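PDB 1S7J: phenazine biosynthesis protein PhzF family from Enterococcus faecalis, which probably acts as an isomerase of the PhzF family, although its own substrate and reaction are not established. Local coordinates for residues 143-148 and 174-179; 151-156 and 185-190. All blocks are in the same frame, centred on the assembly; numbering follows the deposited sequence.

Overall arrangement
Interactions 1 and 2 build neighbouring parts of one lobe, their centres about 11 Å apart on the same side of the chain's centre. Strand 146-149 pairs in parallel with strand 175-180 in interaction 1; helix 153-158 follows the first strand and strand 186-192 the second, and these two make interaction 2. The two later strands are antiparallel neighbours, V177 and A179 bonding to R189 and V187. Both contacts are largely buried, but differently made. Interaction 1 is a ladder of backbone hydrogen bonds lined by apolar side chains, with one charged end. Interaction 2 lays the start of a helix on a sheet face through valines and one arginine bond, while other helix residues face solvent.

Interaction 1: residues 143-148 and 174-179; sequences GRDLFF and GVIVTA
L146 and F148 pair with V175 and V177 on one face of two parallel strands, while F147 and I176 share the other. L146 N donates to G174 O, I176 N to L146 O at 2.8 Å, F148 N to I176 O almost straight (173°), and T178 N to F148 O. On the L146 face the packing is tight: F148 CE1 lies 3.4 Å from V175 CG1, chi1 of 172° placing CG1 opposite the V175 backbone N and turned to the F148 ring, and Y129 and L133 of helix 127-133 press on the same side. On the other face F147 CD1 meets I176 CD1 at 4.1 Å, and T178 OG1 sits over one face of the F147 ring, 3.8 Å from CZ; helix 207-218 closes this side through L210 and Y213. The contact changes character at the G174 end. There D145 OD2 takes a weak bond from G174 N and a second, also weak, from R144 NH2, while exposed R144 bridges D145 OD1 from NH2 at 2.8 Å and bonds S205 through NH1. Buried T178 OG1 has no hydrogen-bond partner in the model, and its contact with the F147 ring is one of packing; pairing of main-chain groups carries most of the polar chemistry.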
ATOM      1  N   GLY A 143      -3.497   6.086 -15.195  1.00 55.63           N
ATOM      2  CA  GLY A 143      -3.710   4.678 -14.953  1.00 56.37           C
ATOM      3  C   GLY A 143      -4.904   4.697 -14.042  1.00 57.77           C
ATOM      4  O   GLY A 143      -5.925   5.340 -14.368  1.00 60.67           O
ATOM      5  N   ARG A 144      -4.834   4.020 -12.914  1.00 57.76           N
ATOM      6  CA  ARG A 144      -5.940   4.060 -11.981  1.00 57.72           C
ATOM      7  C   ARG A 144      -5.904   5.477 -11.388  1.00 58.30           C
ATOM      8  O   ARG A 144      -6.947   6.097 -11.143  1.00 58.62           O
ATOM      9  CB  ARG A 144      -5.778   3.012 -10.870  1.00 58.32           C
ATOM     10  CG  ARG A 144      -6.974   2.930  -9.921  1.00 58.59           C
ATOM     11  CD  ARG A 144      -6.591   3.272  -8.485  1.00 57.75           C
ATOM     12  NE  ARG A 144      -6.150   2.098  -7.734  1.00 62.26           N
ATOM     13  CZ  ARG A 144      -5.040   2.024  -6.988  1.00 59.09           C
ATOM     14  NH1 ARG A 144      -4.779   0.900  -6.346  1.00 61.60           N
ATOM     15  NH2 ARG A 144      -4.197   3.038  -6.906  1.00 55.48           N
ATOM     16  N   ASP A 145      -4.678   5.995 -11.217  1.00 58.25           N
ATOM     17  CA  ASP A 145      -4.438   7.329 -10.663  1.00 53.95           C
ATOM     18  C   ASP A 145      -3.632   8.187 -11.601  1.00 53.20           C
ATOM     19  O   ASP A 145      -2.918   7.689 -12.475  1.00 47.60           O
ATOM     20  CB  ASP A 145      -3.610   7.233  -9.373  1.00 52.52           C
ATOM     21  CG  ASP A 145      -3.952   6.052  -8.539  1.00 51.83           C
ATOM     22  OD1 ASP A 145      -3.063   5.194  -8.348  1.00 50.33           O
ATOM     23  OD2 ASP A 145      -5.101   5.975  -8.060  1.00 49.37           O
ATOM     24  N   LEU A 146      -3.699   9.499 -11.391  1.00 54.05           N
ATOM     25  CA  LEU A 146      -2.914  10.424 -12.178  1.00 54.69           C
ATOM     26  C   LEU A 146      -1.467  10.126 -11.781  1.00 53.06           C
ATOM     27  O   LEU A 146      -1.212   9.719 -10.648  1.00 56.28           O
ATOM     28  CB  LEU A 146      -3.310  11.860 -11.876  1.00 56.52           C
ATOM     29  CG  LEU A 146      -4.559  12.268 -12.666  1.00 58.53           C
ATOM     30  CD1 LEU A 146      -5.233  13.490 -12.045  1.00 59.74           C
ATOM     31  CD2 LEU A 146      -4.168  12.512 -14.129  1.00 57.92           C
ATOM     32  N   PHE A 147      -0.541  10.351 -12.677  1.00 51.39           N
ATOM     33  CA  PHE A 147       0.846  10.011 -12.428  1.00 51.07           C
ATOM     34  C   PHE A 147       1.758  11.140 -12.897  1.00 53.03           C
ATOM     35  O   PHE A 147       2.023  11.273 -14.087  1.00 53.45           O
ATOM     36  CB  PHE A 147       1.119   8.719 -13.213  1.00 49.53           C
ATOM     37  CG  PHE A 147       2.451   8.109 -12.984  1.00 44.05           C
ATOM     38  CD1 PHE A 147       2.575   6.977 -12.184  1.00 39.54           C
ATOM     39  CD2 PHE A 147       3.588   8.605 -13.622  1.00 43.64           C
ATOM     40  CE1 PHE A 147       3.805   6.339 -12.029  1.00 37.34           C
ATOM     41  CE2 PHE A 147       4.823   7.977 -13.473  1.00 40.35           C
ATOM     42  CZ  PHE A 147       4.930   6.840 -12.671  1.00 40.45           C
ATOM     43  N   PHE A 148       2.248  11.942 -11.958  1.00 51.64           N
ATOM     44  CA  PHE A 148       3.114  13.072 -12.298  1.00 50.87           C
ATOM     45  C   PHE A 148       4.555  12.845 -11.914  1.00 50.16           C
ATOM     46  O   PHE A 148       4.843  12.302 -10.857  1.00 53.45           O
ATOM     47  CB  PHE A 148       2.606  14.339 -11.615  1.00 48.74           C
ATOM     48  CG  PHE A 148       1.141  14.575 -11.779  1.00 47.98           C
ATOM     49  CD1 PHE A 148       0.316  14.706 -10.667  1.00 46.55           C
ATOM     50  CD2 PHE A 148       0.568  14.657 -13.057  1.00 48.80           C
ATOM     51  CE1 PHE A 148      -1.048  14.917 -10.809  1.00 49.63           C
ATOM     52  CE2 PHE A 148      -0.793  14.869 -13.211  1.00 51.78           C
ATOM     53  CZ  PHE A 148      -1.609  14.999 -12.084  1.00 51.44           C
ATOM     54  N   GLY A 174      -6.670   8.607  -7.566  1.00 52.96           N
ATOM     55  CA  GLY A 174      -5.714   9.276  -6.727  1.00 51.18           C
ATOM     56  C   GLY A 174      -4.700  10.023  -7.551  1.00 49.28           C
ATOM     57  O   GLY A 174      -4.921  10.281  -8.738  1.00 49.96           O
ATOM     58  N   VAL A 175      -3.588  10.375  -6.935  1.00 47.00           N
ATOM     59  CA  VAL A 175      -2.521  11.100  -7.599  1.00 42.88           C
ATOM     60  C   VAL A 175      -1.180  10.580  -7.108  1.00 41.11           C
ATOM     61  O   VAL A 175      -0.957  10.441  -5.899  1.00 41.15           O
ATOM     62  CB  VAL A 175      -2.613  12.625  -7.312  1.00 45.06           C
ATOM     63  CG1 VAL A 175      -1.385  13.345  -7.857  1.00 42.12           C
ATOM     64  CG2 VAL A 175      -3.887  13.200  -7.919  1.00 39.33           C
ATOM     65  N   ILE A 176      -0.305  10.269  -8.040  1.00 40.70           N
ATOM     66  CA  ILE A 176       1.011   9.766  -7.727  1.00 37.88           C
ATOM     67  C   ILE A 176       2.021  10.775  -8.189  1.00 37.84           C
ATOM     68  O   ILE A 176       1.823  11.426  -9.213  1.00 35.98           O
ATOM     69  CB  ILE A 176       1.298   8.426  -8.457  1.00 35.34           C
ATOM     70  CG1 ILE A 176       0.247   7.374  -8.086  1.00 33.81           C
ATOM     71  CG2 ILE A 176       2.698   7.928  -8.105  1.00 38.28           C
ATOM     72  CD1 ILE A 176       0.401   6.063  -8.827  1.00 32.84           C
ATOM     73  N   VAL A 177       3.075  10.957  -7.409  1.00 38.59           N
ATOM     74  CA  VAL A 177       4.141  11.876  -7.737  1.00 39.38           C
ATOM     75  C   VAL A 177       5.438  11.088  -7.579  1.00 40.07           C
ATOM     76  O   VAL A 177       5.593  10.332  -6.612  1.00 38.09           O
ATOM     77  CB  VAL A 177       4.132  13.135  -6.804  1.00 42.62           C
ATOM     78  CG1 VAL A 177       2.847  13.943  -7.017  1.00 42.52           C
ATOM     79  CG2 VAL A 177       4.243  12.723  -5.351  1.00 48.16           C
ATOM     80  N   THR A 178       6.357  11.255  -8.518  1.00 40.80           N
ATOM     81  CA  THR A 178       7.621  10.511  -8.494  1.00 39.49           C
ATOM     82  C   THR A 178       8.812  11.371  -8.876  1.00 41.11           C
ATOM     83  O   THR A 178       8.664  12.538  -9.242  1.00 35.53           O
ATOM     84  CB  THR A 178       7.587   9.331  -9.497  1.00 37.54           C
ATOM     85  OG1 THR A 178       6.228   8.972  -9.791  1.00 42.84           O
ATOM     86  CG2 THR A 178       8.290   8.145  -8.926  1.00 25.27           C
ATOM     87  N   ALA A 179       9.999  10.775  -8.800  1.00 41.76           N
ATOM     88  CA  ALA A 179      11.244  11.443  -9.152  1.00 46.98           C
ATOM     89  C   ALA A 179      12.432  10.536  -8.832  1.00 48.30           C
ATOM     90  O   ALA A 179      12.305   9.588  -8.055  1.00 49.22           O
ATOM     91  CB  ALA A 179      11.374  12.752  -8.408  1.00 45.64           C
TER

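Interaction 2: residues 151-156 and 185-190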
ATOM      1  N   LYS A 151      10.655  17.188 -10.314  1.00 56.90           N
ATOM      2  CA  LYS A 151      12.077  17.510 -10.425  1.00 59.73           C
ATOM      3  C   LYS A 151      13.062  16.516  -9.774  1.00 59.17           C
ATOM      4  O   LYS A 151      13.936  15.980 -10.449  1.00 60.25           O
ATOM      5  CB  LYS A 151      12.340  18.929  -9.890  1.00 61.41           C
ATOM      6  CG  LYS A 151      13.783  19.400 -10.055  1.00 64.83           C
ATOM      7  CD  LYS A 151      14.007  20.767  -9.424  1.00 65.83           C
ATOM      8  CE  LYS A 151      15.480  21.176  -9.531  1.00 67.45           C
ATOM      9  NZ  LYS A 151      15.747  22.533  -8.958  1.00 69.82           N
ATOM     10  N   ASP A 152      12.941  16.325  -8.463  1.00 58.38           N
ATOM     11  CA  ASP A 152      13.835  15.408  -7.728  1.00 57.52           C
ATOM     12  C   ASP A 152      13.201  14.884  -6.446  1.00 54.25           C
ATOM     13  O   ASP A 152      12.021  15.128  -6.185  1.00 52.13           O
ATOM     14  CB  ASP A 152      15.180  16.098  -7.412  1.00 62.79           C
ATOM     15  CG  ASP A 152      15.009  17.503  -6.777  1.00 67.45           C
ATOM     16  OD1 ASP A 152      13.901  17.859  -6.322  1.00 68.24           O
ATOM     17  OD2 ASP A 152      16.013  18.243  -6.743  1.00 73.16           O
ATOM     18  N   GLU A 153      13.981  14.149  -5.646  1.00 53.46           N
ATOM     19  CA  GLU A 153      13.453  13.604  -4.392  1.00 52.90           C
ATOM     20  C   GLU A 153      13.147  14.715  -3.403  1.00 52.84           C
ATOM     21  O   GLU A 153      12.154  14.654  -2.672  1.00 53.60           O
ATOM     22  CB  GLU A 153      14.432  12.614  -3.761  1.00 49.25           C
ATOM     23  CG  GLU A 153      13.902  12.020  -2.452  1.00 49.08           C
ATOM     24  CD  GLU A 153      14.877  11.077  -1.758  1.00 48.36           C
ATOM     25  OE1 GLU A 153      14.736  10.901  -0.530  1.00 43.48           O
ATOM     26  OE2 GLU A 153      15.766  10.501  -2.430  1.00 47.53           O
ATOM     27  N   GLU A 154      14.022  15.710  -3.355  1.00 54.70           N
ATOM     28  CA  GLU A 154      13.854  16.833  -2.465  1.00 55.95           C
ATOM     29  C   GLU A 154      12.510  17.535  -2.713  1.00 53.73           C
ATOM     30  O   GLU A 154      11.844  17.960  -1.772  1.00 53.57           O
ATOM     31  CB  GLU A 154      14.990  17.833  -2.641  1.00 62.50           C
ATOM     32  CG  GLU A 154      15.052  18.874  -1.499  1.00 68.77           C
ATOM     33  CD  GLU A 154      15.908  20.071  -1.851  1.00 72.16           C
ATOM     34  OE1 GLU A 154      16.081  20.340  -3.068  1.00 73.05           O
ATOM     35  OE2 GLU A 154      16.399  20.755  -0.923  1.00 73.42           O
ATOM     36  N   THR A 155      12.134  17.657  -3.975  1.00 51.59           N
ATOM     37  CA  THR A 155      10.877  18.315  -4.326  1.00 51.68           C
ATOM     38  C   THR A 155       9.650  17.459  -3.996  1.00 51.25           C
ATOM     39  O   THR A 155       8.608  17.988  -3.600  1.00 52.86           O
ATOM     40  CB  THR A 155      10.838  18.705  -5.833  1.00 51.66           C
ATOM     41  OG1 THR A 155      11.913  19.623  -6.121  1.00 53.33           O
ATOM     42  CG2 THR A 155       9.502  19.363  -6.182  1.00 49.10           C
ATOM     43  N   VAL A 156       9.766  16.153  -4.195  1.00 49.10           N
ATOM     44  CA  VAL A 156       8.666  15.235  -3.920  1.00 44.99           C
ATOM     45  C   VAL A 156       8.369  15.236  -2.435  1.00 41.92           C
ATOM     46  O   VAL A 156       7.207  15.333  -2.012  1.00 37.70           O
ATOM     47  CB  VAL A 156       9.027  13.785  -4.383  1.00 42.89           C
ATOM     48  CG1 VAL A 156       7.937  12.818  -4.001  1.00 46.06           C
ATOM     49  CG2 VAL A 156       9.225  13.754  -5.876  1.00 42.80           C
ATOM     50  N   ASP A 185      16.562   4.098  -6.217  1.00 47.39           N
ATOM     51  CA  ASP A 185      16.241   4.253  -7.638  1.00 47.71           C
ATOM     52  C   ASP A 185      15.144   5.281  -7.925  1.00 47.51           C
ATOM     53  O   ASP A 185      15.277   6.096  -8.839  1.00 48.31           O
ATOM     54  CB  ASP A 185      15.925   2.896  -8.291  1.00 48.45           C
ATOM     55  CG  ASP A 185      17.186   2.067  -8.560  1.00 51.01           C
ATOM     56  OD1 ASP A 185      18.289   2.655  -8.663  1.00 53.15           O
ATOM     57  OD2 ASP A 185      17.073   0.835  -8.679  1.00 52.49           O
ATOM     58  N   PHE A 186      14.058   5.233  -7.158  1.00 45.23           N
ATOM     59  CA  PHE A 186      12.970   6.185  -7.327  1.00 39.01           C
ATOM     60  C   PHE A 186      12.142   6.347  -6.056  1.00 39.68           C
ATOM     61  O   PHE A 186      12.062   5.430  -5.231  1.00 35.40           O
ATOM     62  CB  PHE A 186      12.073   5.802  -8.510  1.00 37.12           C
ATOM     63  CG  PHE A 186      11.175   4.615  -8.258  1.00 38.51           C
ATOM     64  CD1 PHE A 186      11.552   3.338  -8.672  1.00 36.22           C
ATOM     65  CD2 PHE A 186       9.919   4.785  -7.672  1.00 36.02           C
ATOM     66  CE1 PHE A 186      10.685   2.250  -8.520  1.00 37.24           C
ATOM     67  CE2 PHE A 186       9.051   3.708  -7.517  1.00 36.93           C
ATOM     68  CZ  PHE A 186       9.436   2.436  -7.943  1.00 37.62           C
ATOM     69  N   VAL A 187      11.546   7.522  -5.902  1.00 37.43           N
ATOM     70  CA  VAL A 187      10.713   7.835  -4.745  1.00 38.28           C
ATOM     71  C   VAL A 187       9.314   8.218  -5.179  1.00 37.69           C
ATOM     72  O   VAL A 187       9.107   8.590  -6.320  1.00 38.73           O
ATOM     73  CB  VAL A 187      11.310   8.991  -3.931  1.00 36.48           C
ATOM     74  CG1 VAL A 187      12.522   8.512  -3.160  1.00 36.86           C
ATOM     75  CG2 VAL A 187      11.690  10.136  -4.851  1.00 34.48           C
ATOM     76  N   SER A 188       8.364   8.162  -4.267  1.00 37.49           N
ATOM     77  CA  SER A 188       6.999   8.522  -4.587  1.00 36.41           C
ATOM     78  C   SER A 188       6.238   8.959  -3.356  1.00 36.27           C
ATOM     79  O   SER A 188       6.777   8.976  -2.250  1.00 36.53           O
ATOM     80  CB  SER A 188       6.275   7.339  -5.241  1.00 36.84           C
ATOM     81  OG  SER A 188       6.156   6.239  -4.348  1.00 33.88           O
ATOM     82  N   ARG A 189       5.001   9.393  -3.577  1.00 37.40           N
ATOM     83  CA  ARG A 189       4.053   9.813  -2.536  1.00 35.80           C
ATOM     84  C   ARG A 189       2.704   9.650  -3.208  1.00 34.89           C
ATOM     85  O   ARG A 189       2.566   9.952  -4.390  1.00 33.41           O
ATOM     86  CB  ARG A 189       4.271  11.272  -2.111  1.00 33.26           C
ATOM     87  CG  ARG A 189       5.477  11.489  -1.229  1.00 34.80           C
ATOM     88  CD  ARG A 189       5.622  12.933  -0.839  1.00 34.15           C
ATOM     89  NE  ARG A 189       4.504  13.404  -0.018  1.00 32.26           N
ATOM     90  CZ  ARG A 189       4.439  14.615   0.540  1.00 30.10           C
ATOM     91  NH1 ARG A 189       3.390  14.947   1.268  1.00 18.26           N
ATOM     92  NH2 ARG A 189       5.418  15.489   0.354  1.00 29.70           N
ATOM     93  N   THR A 190       1.720   9.143  -2.488  1.00 35.00           N
ATOM     94  CA  THR A 190       0.415   8.937  -3.082  1.00 32.81           C
ATOM     95  C   THR A 190      -0.713   9.621  -2.318  1.00 34.48           C
ATOM     96  O   THR A 190      -0.836   9.474  -1.098  1.00 35.21           O
ATOM     97  CB  THR A 190       0.115   7.405  -3.274  1.00 32.72           C
ATOM     98  OG1 THR A 190      -0.020   6.760  -2.001  1.00 32.66           O
ATOM     99  CG2 THR A 190       1.249   6.744  -4.056  1.00 26.48           C
TER
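R189 NH2 is shared by two carbonyl oxygens, V156 O at 3.0 Å and I159 O just past the helix; the V156 bond is the sole hydrogen bond between helix start 153-156 and strand 186-190. NH2 lies in the carbonyl plane of V156, with an N-H...O angle of 149°, and the oxygen sits near the edge of the guanidinium, 21° out of its plane. R189 gets there by a bend at chi3 (64°) after an extended start, and its CG and CD run past V156 CG1 in the opposite direction, CD to CG1 3.9 Å. NH1 forms a salt bridge with E199, so the guanidinium ties the helix to the strand beyond. V156 itself points into the sheet, where V177 and A179 of the adjoining strand add to its seat. Farther along, E153 crosses V187 at about a right angle: the aliphatic part of the glutamate lies on both valine methyls, its CG 3.8 Å from V187 CG2, and the carboxylate beyond accepts from D182 N. On the helix's outer side D152 is the N-cap, its OD1 receiving T155 N at 2.9 Å and T155 OG1 at 2.7 Å, the latter nearly along the C-O axis. The arrangement is that of an N-capped helix packed across a beta-sheet face, here within one lobe of a PhzF-family fold, away from the predicted active site.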